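Local coordinates for protein glycosyl transferase family 9 (Veillonella parvula, PDB 3TOV) that probably transfers a sugar, perhaps a heptose, from a nucleotide-activated donor to an acceptor, as expected of a GT-B glycosyltransferase of family 9, at residues K128-D133 with E148-T153; M4-K9 with T90-N95; L96-R101 with T115-F120; D21-T26 with L160-C165. One frame throughout, in Å; residues are numbered along the deposited sequence.

Contact 1: K128-D133 with E148-T153; sequences KYTRLD and EQLGVT. With SO4 (sulfate ion), chain C.
Gln149 NE2 donates to Arg131 O at 2.6 Å, tying the last turn of helix 139-149 to the chain that leaves edge strand 128-129 of the first Rossmann-like sheet. The donor lies in the plane of the Arg131 carbonyl, with a C=O...N angle of 158°, while that oxygen sits 17° out of the amide plane of Gln149. NE2 also bonds Asn145 OD1 one turn back, so two acceptors fix the turn of the amide. Glutamine suits the place because its chain, extended beyond CG (chi2 -165°), is long enough to cross the gap and ends in an N-H donor. Beside it Thr130 CB lies 3.5 Å from Gln149 OE1, and Thr130 CG2 turns to Leu150 CD2 at 3.9 Å. With an alanine here, the Arg131 carbonyl would probably lose its amide partner and a gap open beside Thr130 CB. Leu150 CD2 also meets Lys128 CD, 3.8 Å away, as the two chains pass in opposite directions; the lysine thus contributes its aliphatic part. Gly151, with positive phi, then ends the helix in a Schellman motif. On the far side of the loop Arg131 runs straight out, its NH2 donating at 2.8 Å to O3 of a sulfate ion, probably from the crystallisation liquor, edge-on to the guanidinium.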
# COMPACT_ATOMS: atom_id res chain seq x y z
N LYS A 128 8.92 -15.64 -22.09
CA LYS A 128 8.36 -14.40 -22.59
C LYS A 128 8.66 -13.27 -21.62
O LYS A 128 8.20 -13.27 -20.48
CB LYS A 128 6.85 -14.55 -22.79
CG LYS A 128 6.20 -13.31 -23.39
CD LYS A 128 4.76 -13.57 -23.84
CE LYS A 128 4.31 -12.52 -24.85
NZ LYS A 128 5.01 -12.70 -26.17
N TYR A 129 9.46 -12.32 -22.07
CA TYR A 129 9.81 -11.17 -21.25
C TYR A 129 8.78 -10.07 -21.42
O TYR A 129 8.85 -9.29 -22.37
CB TYR A 129 11.19 -10.66 -21.64
CG TYR A 129 11.53 -9.27 -21.13
CD1 TYR A 129 11.71 -9.03 -19.78
CD2 TYR A 129 11.69 -8.21 -22.01
CE1 TYR A 129 12.03 -7.77 -19.31
CE2 TYR A 129 12.01 -6.95 -21.55
CZ TYR A 129 12.18 -6.73 -20.20
OH TYR A 129 12.50 -5.46 -19.73
N THR A 130 7.82 -10.00 -20.52
CA THR A 130 6.85 -8.92 -20.53
C THR A 130 7.34 -7.70 -19.75
O THR A 130 7.36 -7.73 -18.53
CB THR A 130 5.52 -9.36 -19.92
OG1 THR A 130 5.69 -9.56 -18.51
CG2 THR A 130 5.04 -10.64 -20.57
N ARG A 131 7.71 -6.64 -20.46
CA ARG A 131 8.16 -5.40 -19.81
C ARG A 131 7.03 -4.61 -19.14
O ARG A 131 5.90 -4.56 -19.66
CB ARG A 131 8.86 -4.50 -20.82
CG ARG A 131 9.22 -3.15 -20.27
CD ARG A 131 9.85 -2.27 -21.31
NE ARG A 131 10.30 -1.01 -20.73
CZ ARG A 131 10.96 -0.06 -21.39
NH1 ARG A 131 11.25 -0.21 -22.68
NH2 ARG A 131 11.33 1.05 -20.75
N LEU A 132 7.34 -3.98 -18.00
CA LEU A 132 6.37 -3.21 -17.21
C LEU A 132 6.23 -1.77 -17.69
O LEU A 132 7.23 -1.09 -17.91
CB LEU A 132 6.84 -3.15 -15.78
CG LEU A 132 6.91 -4.44 -14.97
CD1 LEU A 132 7.73 -4.17 -13.71
CD2 LEU A 132 5.51 -4.95 -14.64
N ASP A 133 4.99 -1.30 -17.81
CA ASP A 133 4.72 0.07 -18.25
C ASP A 133 4.91 1.15 -17.15
O ASP A 133 3.98 1.45 -16.38
CB ASP A 133 3.29 0.16 -18.79
CG ASP A 133 2.98 1.52 -19.39
OD1 ASP A 133 3.93 2.27 -19.72
OD2 ASP A 133 1.77 1.82 -19.55
N GLU A 148 -2.16 -8.83 -19.30
CA GLU A 148 -2.67 -8.48 -20.62
C GLU A 148 -1.66 -8.81 -21.71
O GLU A 148 -2.03 -9.28 -22.79
CB GLU A 148 -3.02 -7.00 -20.68
CG GLU A 148 -4.32 -6.65 -19.98
CD GLU A 148 -4.44 -5.16 -19.70
OE1 GLU A 148 -3.48 -4.41 -19.99
OE2 GLU A 148 -5.49 -4.74 -19.17
N GLN A 149 -0.38 -8.57 -21.44
CA GLN A 149 0.68 -8.98 -22.37
C GLN A 149 0.65 -10.50 -22.57
O GLN A 149 1.05 -11.00 -23.62
CB GLN A 149 2.06 -8.50 -21.89
CG GLN A 149 2.15 -6.99 -21.78
CD GLN A 149 3.57 -6.48 -21.67
OE1 GLN A 149 4.50 -7.03 -22.26
NE2 GLN A 149 3.74 -5.43 -20.89
N LEU A 150 0.17 -11.21 -21.55
CA LEU A 150 -0.03 -12.65 -21.66
C LEU A 150 -1.38 -13.04 -22.27
O LEU A 150 -1.67 -14.23 -22.46
CB LEU A 150 0.14 -13.31 -20.29
CG LEU A 150 1.54 -13.21 -19.71
CD1 LEU A 150 1.62 -14.08 -18.48
CD2 LEU A 150 2.57 -13.63 -20.72
N GLY A 151 -2.21 -12.06 -22.58
CA GLY A 151 -3.46 -12.33 -23.27
C GLY A 151 -4.71 -12.25 -22.42
O GLY A 151 -5.80 -12.61 -22.87
N VAL A 152 -4.58 -11.79 -21.19
CA VAL A 152 -5.76 -11.61 -20.37
C VAL A 152 -6.62 -10.46 -20.90
O VAL A 152 -6.12 -9.55 -21.57
CB VAL A 152 -5.39 -11.43 -18.89
CG1 VAL A 152 -6.50 -10.71 -18.14
CG2 VAL A 152 -5.10 -12.78 -18.27
N THR A 153 -7.92 -10.52 -20.62
CA THR A 153 -8.87 -9.61 -21.22
C THR A 153 -9.77 -8.99 -20.17
O THR A 153 -9.98 -7.78 -20.13
CB THR A 153 -9.74 -10.37 -22.23
OG1 THR A 153 -8.89 -10.96 -23.22
CG2 THR A 153 -10.77 -9.47 -22.89
S SO4 C . 12.81 3.97 -22.85
O1 SO4 C . 12.03 3.25 -23.85
O2 SO4 C . 12.20 5.27 -22.57
O3 SO4 C . 12.86 3.20 -21.62
O4 SO4 C . 14.18 4.18 -23.34

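Contact 2: M4-K9 with T90-N95; sequences MELDYK and TDIVIN
Ile92, on strand 92-95, presses its side chain into the N-terminal loop that leads to strand 10-14. Its CD1 does most of the touching: it comes within 3.7 Å of Glu5 O, 4.0 Å of Leu6 CD2 and 4.1 Å of Lys9 CG, so that one methyl is held between the start and the end of the loop. CG1 stands anti to the carbonyl carbon (chi1 -61°), which sends the CG1 branch toward Leu6 and Lys9 and leaves CG2 to face the selenium of selenomethionine Met4, a looser contact at 4.4 Å. Leu6 meets the isoleucine at about a right angle. A beta-branched residue fits here, since it favours the extended backbone and offers two apolar branches to different neighbours.

Lys9 and Asp91 form the second part of the contact. Their side chains also cross at about a right angle, with Asp91 OD2 3.4 Å from Lys9 CB. The ammonium takes no part in this: Lys9 NZ stays 4.9 Å from OD2, and the pair is no salt bridge. The carboxylate oxygen instead accepts a hydrogen bond from the backbone N of Arg10, the residue that begins the next strand, while the bent lysine chain passes across it, CB and CD being its near methylenes. Backbone bonds from Ile92 to Arg10 and Val12 continue the pairing. This joining of the first and fourth strands, side by side and parallel in the middle of the sheet, is the arrangement of a Rossmann-like fold with strand order 3-2-1-4-5-6.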
# COMPACT_ATOMS: atom_id res chain seq x y z
N MSE A 4 -1.31 -17.27 -23.41
CA MSE A 4 -0.63 -18.21 -22.54
C MSE A 4 -1.67 -18.90 -21.69
O MSE A 4 -2.45 -18.24 -21.01
CB MSE A 4 0.38 -17.50 -21.65
CG MSE A 4 0.82 -18.32 -20.44
SE MSE A 4 2.54 -17.76 -19.72
CE MSE A 4 3.55 -17.88 -21.40
N GLU A 5 -1.69 -20.23 -21.71
CA GLU A 5 -2.69 -20.94 -20.92
C GLU A 5 -2.34 -20.93 -19.44
O GLU A 5 -1.36 -21.54 -19.01
CB GLU A 5 -2.89 -22.37 -21.42
CG GLU A 5 -4.17 -22.99 -20.92
CD GLU A 5 -4.67 -24.10 -21.83
OE1 GLU A 5 -4.07 -24.29 -22.91
OE2 GLU A 5 -5.66 -24.77 -21.47
N LEU A 6 -3.16 -20.22 -18.66
CA LEU A 6 -2.92 -20.02 -17.24
C LEU A 6 -3.73 -20.98 -16.37
O LEU A 6 -3.23 -21.49 -15.37
CB LEU A 6 -3.22 -18.58 -16.85
CG LEU A 6 -2.45 -17.48 -17.58
CD1 LEU A 6 -3.04 -16.10 -17.30
CD2 LEU A 6 -0.96 -17.53 -17.22
N ASP A 7 -4.99 -21.21 -16.75
CA ASP A 7 -5.87 -22.06 -15.95
C ASP A 7 -5.34 -23.49 -15.84
O ASP A 7 -4.71 -24.01 -16.76
CB ASP A 7 -7.30 -22.03 -16.50
CG ASP A 7 -8.33 -22.50 -15.48
OD1 ASP A 7 -7.98 -22.62 -14.29
OD2 ASP A 7 -9.50 -22.73 -15.87
N TYR A 8 -5.59 -24.13 -14.70
CA TYR A 8 -5.18 -25.52 -14.47
C TYR A 8 -3.66 -25.71 -14.34
O TYR A 8 -3.14 -26.77 -14.65
CB TYR A 8 -5.75 -26.44 -15.56
CG TYR A 8 -7.20 -26.79 -15.34
CD1 TYR A 8 -7.59 -27.57 -14.26
CD2 TYR A 8 -8.19 -26.34 -16.20
CE1 TYR A 8 -8.92 -27.89 -14.03
CE2 TYR A 8 -9.54 -26.65 -15.98
CZ TYR A 8 -9.90 -27.43 -14.89
OH TYR A 8 -11.23 -27.76 -14.66
N LYS A 9 -2.97 -24.69 -13.85
CA LYS A 9 -1.51 -24.75 -13.74
C LYS A 9 -1.02 -24.40 -12.32
O LYS A 9 -1.70 -23.71 -11.57
CB LYS A 9 -0.86 -23.80 -14.76
CG LYS A 9 -1.37 -23.93 -16.19
CD LYS A 9 -1.19 -25.34 -16.71
CE LYS A 9 -0.86 -25.34 -18.19
NZ LYS A 9 0.36 -24.53 -18.44
N THR A 90 6.08 -26.77 -10.62
CA THR A 90 5.66 -25.45 -11.06
C THR A 90 5.67 -25.28 -12.58
O THR A 90 6.68 -25.47 -13.24
CB THR A 90 6.58 -24.38 -10.43
OG1 THR A 90 6.44 -24.41 -9.00
CG2 THR A 90 6.23 -23.01 -10.97
N ASP A 91 4.52 -24.90 -13.14
CA ASP A 91 4.35 -24.81 -14.60
C ASP A 91 4.85 -23.48 -15.15
O ASP A 91 5.65 -23.44 -16.09
CB ASP A 91 2.87 -24.99 -14.96
CG ASP A 91 2.31 -26.32 -14.50
OD1 ASP A 91 3.01 -27.35 -14.69
OD2 ASP A 91 1.19 -26.34 -13.94
N ILE A 92 4.37 -22.40 -14.53
CA ILE A 92 4.70 -21.04 -14.91
C ILE A 92 5.23 -20.24 -13.73
O ILE A 92 4.63 -20.23 -12.65
CB ILE A 92 3.44 -20.29 -15.36
CG1 ILE A 92 2.80 -20.96 -16.57
CG2 ILE A 92 3.74 -18.82 -15.64
CD1 ILE A 92 1.31 -20.81 -16.61
N VAL A 93 6.36 -19.56 -13.94
CA VAL A 93 6.81 -18.55 -12.99
C VAL A 93 6.71 -17.13 -13.58
O VAL A 93 7.17 -16.86 -14.69
CB VAL A 93 8.24 -18.82 -12.50
CG1 VAL A 93 8.94 -17.51 -12.14
CG2 VAL A 93 8.20 -19.77 -11.31
N ILE A 94 6.09 -16.23 -12.82
CA ILE A 94 5.93 -14.84 -13.21
C ILE A 94 6.73 -13.94 -12.28
O ILE A 94 6.45 -13.88 -11.09
CB ILE A 94 4.45 -14.44 -13.09
CG1 ILE A 94 3.57 -15.45 -13.83
CG2 ILE A 94 4.23 -13.03 -13.60
CD1 ILE A 94 2.16 -15.00 -14.05
N ASN A 95 7.73 -13.24 -12.80
CA ASN A 95 8.52 -12.33 -11.96
C ASN A 95 8.06 -10.88 -12.13
O ASN A 95 8.06 -10.36 -13.25
CB ASN A 95 10.02 -12.46 -12.25
CG ASN A 95 10.86 -11.54 -11.37
OD1 ASN A 95 10.42 -11.12 -10.30
ND2 ASN A 95 12.07 -11.22 -11.82

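Contact 3: L96-R101 with T115-F120; sequences LHPNER and TGMSHF
Glu100 and His119 lie side by side and point the same way, the carboxylate over one face of the imidazole. Glu100 OE2 is 3.5 Å from His119 NE2, nearer the rim than the centre, and the two planes are 44° apart, so the acid rests on the ring without a hydrogen bond. Phe120 CD2 occupies the opposite face, 3.7 Å above the plane, and Pro98 O lies at the edge. With CG anti to the backbone N (chi1 -163°), the histidine ring is carried to the Glu100 side chain. An acid is probably favoured in a first turn, where the helix dipole is positive.

Pro98 makes the other half of the contact. Its ring, a rigid apolar surface, meets the extended side chain of selenomethionine Met117 obliquely, with CG 4.0 Å from SE, and its CA sits 3.7 Å from Met117 O. The backbones come together here: the CA atoms of Pro98 and Ser118 are 4.0 Å apart. Pro98 O is near His119 N but badly angled for a bond; that N-H pairs with Ser103 OG instead.

Further out, Asn99 is the N-cap, its OD1 accepting from Thr102 N and also lying 3.2 Å above the centre of the His97 ring. Gly116 has a positive phi that would crowd any side chain against the preceding carbonyl. The two loops leave adjacent parallel strands, 92-95 and 113-116, at their C-terminal ends, and helix 100-109 between them completes the beta-alpha-beta crossover.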
# COMPACT_ATOMS: atom_id res chain seq x y z
N LEU A 96 7.66 -10.26 -11.02
CA LEU A 96 7.15 -8.88 -11.02
C LEU A 96 8.18 -7.92 -10.50
O LEU A 96 7.99 -6.72 -10.56
CB LEU A 96 5.89 -8.75 -10.16
CG LEU A 96 4.66 -9.43 -10.78
CD1 LEU A 96 3.36 -9.14 -10.02
CD2 LEU A 96 4.54 -9.01 -12.24
N HIS A 97 9.27 -8.47 -9.99
CA HIS A 97 10.31 -7.67 -9.38
C HIS A 97 11.63 -7.88 -10.13
O HIS A 97 12.32 -8.90 -9.96
CB HIS A 97 10.44 -8.05 -7.91
CG HIS A 97 11.32 -7.13 -7.13
ND1 HIS A 97 11.67 -7.35 -5.82
CD2 HIS A 97 11.94 -5.97 -7.49
CE1 HIS A 97 12.45 -6.38 -5.39
NE2 HIS A 97 12.63 -5.53 -6.39
N PRO A 98 11.94 -6.93 -11.02
CA PRO A 98 13.05 -6.97 -11.97
C PRO A 98 14.44 -6.59 -11.45
O PRO A 98 15.29 -6.27 -12.27
CB PRO A 98 12.62 -5.97 -13.05
CG PRO A 98 11.61 -5.10 -12.39
CD PRO A 98 10.91 -5.94 -11.39
N ASN A 99 14.68 -6.65 -10.14
CA ASN A 99 16.05 -6.53 -9.65
C ASN A 99 16.73 -7.90 -9.76
O ASN A 99 16.06 -8.92 -9.83
CB ASN A 99 16.08 -6.06 -8.21
CG ASN A 99 15.54 -7.11 -7.26
OD1 ASN A 99 14.64 -7.88 -7.62
ND2 ASN A 99 16.09 -7.16 -6.05
N GLU A 100 18.06 -7.92 -9.75
CA GLU A 100 18.81 -9.17 -9.89
C GLU A 100 18.49 -10.24 -8.85
O GLU A 100 18.35 -11.42 -9.18
CB GLU A 100 20.30 -8.89 -9.88
CG GLU A 100 20.66 -7.78 -8.95
CD GLU A 100 20.85 -6.48 -9.68
OE1 GLU A 100 19.95 -5.61 -9.59
OE2 GLU A 100 21.91 -6.32 -10.33
N ARG A 101 18.38 -9.86 -7.59
CA ARG A 101 18.09 -10.85 -6.58
C ARG A 101 16.79 -11.62 -6.83
O ARG A 101 16.77 -12.85 -6.83
CB ARG A 101 18.11 -10.24 -5.19
CG ARG A 101 19.44 -10.46 -4.51
CD ARG A 101 19.69 -9.49 -3.38
NE ARG A 101 20.73 -10.00 -2.49
CZ ARG A 101 22.03 -9.96 -2.75
NH1 ARG A 101 22.88 -10.45 -1.87
NH2 ARG A 101 22.49 -9.43 -3.88
N THR A 115 8.18 -16.01 -16.99
CA THR A 115 7.74 -14.78 -17.63
C THR A 115 7.67 -13.62 -16.61
O THR A 115 8.26 -13.68 -15.53
CB THR A 115 6.44 -14.99 -18.48
OG1 THR A 115 6.22 -13.86 -19.33
CG2 THR A 115 5.22 -15.23 -17.61
N GLY A 116 6.99 -12.54 -16.97
CA GLY A 116 7.07 -11.32 -16.19
C GLY A 116 8.29 -10.54 -16.64
O GLY A 116 8.77 -10.67 -17.75
N MSE A 117 8.80 -9.71 -15.75
CA MSE A 117 9.92 -8.87 -16.12
C MSE A 117 11.05 -9.16 -15.16
O MSE A 117 10.84 -9.25 -13.95
CB MSE A 117 9.54 -7.40 -16.01
CG MSE A 117 10.56 -6.50 -16.65
SE MSE A 117 10.42 -4.64 -16.14
CE MSE A 117 12.04 -4.03 -17.04
N SER A 118 12.25 -9.34 -15.70
CA SER A 118 13.42 -9.62 -14.88
C SER A 118 14.61 -8.78 -15.32
O SER A 118 14.61 -8.20 -16.41
CB SER A 118 13.76 -11.11 -14.91
OG SER A 118 12.79 -11.87 -14.21
N HIS A 119 15.62 -8.72 -14.45
CA HIS A 119 16.86 -8.03 -14.75
C HIS A 119 17.43 -8.58 -16.07
O HIS A 119 17.30 -9.78 -16.37
CB HIS A 119 17.83 -8.21 -13.59
CG HIS A 119 18.97 -7.24 -13.59
ND1 HIS A 119 20.22 -7.56 -14.09
CD2 HIS A 119 19.06 -5.97 -13.13
CE1 HIS A 119 21.02 -6.52 -13.95
NE2 HIS A 119 20.35 -5.55 -13.36
N PHE A 120 18.04 -7.71 -16.86
CA PHE A 120 18.50 -8.09 -18.19
C PHE A 120 19.56 -9.19 -18.14
O PHE A 120 19.84 -9.86 -19.14
CB PHE A 120 19.03 -6.87 -18.94
CG PHE A 120 20.33 -6.35 -18.40
CD1 PHE A 120 21.54 -6.86 -18.85
CD2 PHE A 120 20.35 -5.35 -17.43
CE1 PHE A 120 22.74 -6.38 -18.35
CE2 PHE A 120 21.55 -4.87 -16.93
CZ PHE A 120 22.74 -5.38 -17.38

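Contact 4: D21-T26 with L160-C165; sequences DVILTT and LHIEIC
Ile23 packs against Leu160 and Ile162 in a buried apolar centre. Its CG2 meets Leu160 CB at 3.9 Å, while the other branch reaches Ile162, CD1 to CD1 at 4.0 Å; both pairs cross at about a right angle. The division follows from chi1 of -59°, which puts CG1 anti to the carbonyl carbon and CG2 anti to the backbone N. Were an alanine to stand here, Leu160 would probably lose the CG2 contact and Ile162 the CD1 contact, opening a gap beside helix 19-23. Leu24 adds to the centre, its chain alongside that of Leu160 with the two CD2 atoms 3.8 Å apart; the same Leu160 methyl lies 3.7 Å from Ile23 O.

Outward, Thr26 turns its methyl to the backbone of Leu160 and His161, and its hydroxyl OG1 makes a weak bond to His161 O at 3.4 Å. Threonine can serve both demands at once. The chain arrives through a type I turn from Ile23 to Thr26, closed by Thr26 N on Ile23 O; just before it Val22 O takes bonds from Thr25 N and, at 2.6 Å, from Thr25 OG1. Around the centre stand His274, Val275 and Ile277 of helix 271-277, in the other Rossmann-like half. Such a meeting of the two halves is characteristic of GT-B enzymes, whose active site generally lies in the cleft between them.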
# COMPACT_ATOMS: atom_id res chain seq x y z
N ASP A 21 4.44 -1.14 -2.60
CA ASP A 21 4.53 -1.88 -3.85
C ASP A 21 3.78 -3.20 -3.73
O ASP A 21 3.10 -3.60 -4.65
CB ASP A 21 5.98 -2.10 -4.24
CG ASP A 21 6.77 -0.80 -4.35
OD1 ASP A 21 6.73 -0.15 -5.41
OD2 ASP A 21 7.45 -0.43 -3.37
N VAL A 22 3.86 -3.87 -2.59
CA VAL A 22 3.18 -5.16 -2.46
C VAL A 22 1.66 -5.04 -2.55
O VAL A 22 1.02 -5.71 -3.36
CB VAL A 22 3.57 -5.93 -1.17
CG1 VAL A 22 2.57 -7.04 -0.87
CG2 VAL A 22 4.96 -6.49 -1.33
N ILE A 23 1.08 -4.19 -1.71
CA ILE A 23 -0.37 -4.07 -1.70
C ILE A 23 -0.90 -3.79 -3.11
O ILE A 23 -1.99 -4.23 -3.49
CB ILE A 23 -0.82 -3.01 -0.70
CG1 ILE A 23 -0.33 -3.41 0.70
CG2 ILE A 23 -2.33 -2.83 -0.76
CD1 ILE A 23 -0.38 -2.31 1.75
N LEU A 24 -0.08 -3.09 -3.90
CA LEU A 24 -0.42 -2.73 -5.27
C LEU A 24 -0.41 -3.91 -6.24
O LEU A 24 -0.90 -3.81 -7.36
CB LEU A 24 0.53 -1.65 -5.79
CG LEU A 24 0.37 -0.29 -5.11
CD1 LEU A 24 1.50 0.62 -5.51
CD2 LEU A 24 -0.96 0.28 -5.49
N THR A 25 0.17 -5.03 -5.81
CA THR A 25 0.17 -6.24 -6.62
C THR A 25 -1.10 -7.04 -6.35
O THR A 25 -1.32 -8.10 -6.93
CB THR A 25 1.37 -7.15 -6.31
OG1 THR A 25 1.23 -7.70 -4.99
CG2 THR A 25 2.66 -6.38 -6.41
N THR A 26 -1.93 -6.52 -5.46
CA THR A 26 -3.04 -7.29 -4.95
C THR A 26 -4.25 -7.40 -5.90
O THR A 26 -4.93 -8.44 -5.92
CB THR A 26 -3.44 -6.81 -3.53
OG1 THR A 26 -3.85 -7.93 -2.75
CG2 THR A 26 -4.55 -5.77 -3.59
N LEU A 160 -7.46 -2.44 -4.16
CA LEU A 160 -6.57 -3.07 -3.19
C LEU A 160 -7.36 -3.73 -2.06
O LEU A 160 -8.47 -3.31 -1.70
CB LEU A 160 -5.62 -2.04 -2.60
CG LEU A 160 -5.09 -0.97 -3.55
CD1 LEU A 160 -4.32 0.07 -2.76
CD2 LEU A 160 -4.22 -1.57 -4.62
N HIS A 161 -6.76 -4.76 -1.49
CA HIS A 161 -7.44 -5.59 -0.52
C HIS A 161 -6.44 -6.21 0.45
O HIS A 161 -5.38 -6.68 0.06
CB HIS A 161 -8.20 -6.69 -1.26
CG HIS A 161 -8.97 -7.60 -0.36
ND1 HIS A 161 -9.01 -8.96 -0.54
CD2 HIS A 161 -9.74 -7.34 0.72
CE1 HIS A 161 -9.77 -9.51 0.40
NE2 HIS A 161 -10.22 -8.54 1.18
N ILE A 162 -6.77 -6.18 1.74
CA ILE A 162 -6.04 -6.98 2.70
C ILE A 162 -7.07 -7.64 3.57
O ILE A 162 -7.92 -6.97 4.16
CB ILE A 162 -5.08 -6.18 3.55
CG1 ILE A 162 -4.00 -5.55 2.67
CG2 ILE A 162 -4.43 -7.10 4.57
CD1 ILE A 162 -2.90 -4.87 3.46
N GLU A 163 -7.00 -8.97 3.63
CA GLU A 163 -7.99 -9.74 4.36
C GLU A 163 -7.50 -9.80 5.78
O GLU A 163 -6.38 -10.24 6.02
CB GLU A 163 -8.08 -11.15 3.77
CG GLU A 163 -9.33 -11.90 4.15
CD GLU A 163 -10.57 -11.28 3.55
OE1 GLU A 163 -11.11 -11.85 2.58
OE2 GLU A 163 -11.00 -10.22 4.06
N ILE A 164 -8.32 -9.32 6.71
CA ILE A 164 -7.94 -9.34 8.13
C ILE A 164 -8.73 -10.42 8.84
O ILE A 164 -9.89 -10.67 8.50
CB ILE A 164 -8.16 -7.97 8.84
CG1 ILE A 164 -9.64 -7.73 9.15
CG2 ILE A 164 -7.56 -6.82 8.03
CD1 ILE A 164 -9.91 -6.38 9.77
N CYS A 165 -8.11 -11.07 9.82
CA CYS A 165 -8.78 -12.16 10.50
C CYS A 165 -9.35 -11.74 11.85
O CYS A 165 -9.16 -10.61 12.31
CB CYS A 165 -7.82 -13.33 10.70
SG CYS A 165 -6.61 -13.06 12.00

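Contacts 1, 2 and 3 gather on the first parallel sheet, with centres 13 to 17 Å apart, and run in series along the chain: contact 2 closes before contact 3 opens, and contact 3 before contact 1. Strands 92-95, 113-116 and 128-129 are successive neighbours, which brings Val93 O to Thr115 N; contacts 1 and 2 touch separately, where Leu150 O probably bonds Met4 N. Contact 4 lies about 21 Å from each of the others by centres and touches none. Its loop encloses contacts 1 and 3 and alternates with contact 2. Three contacts thus knit one Rossmann-like half, while the fourth lies where that half meets the second.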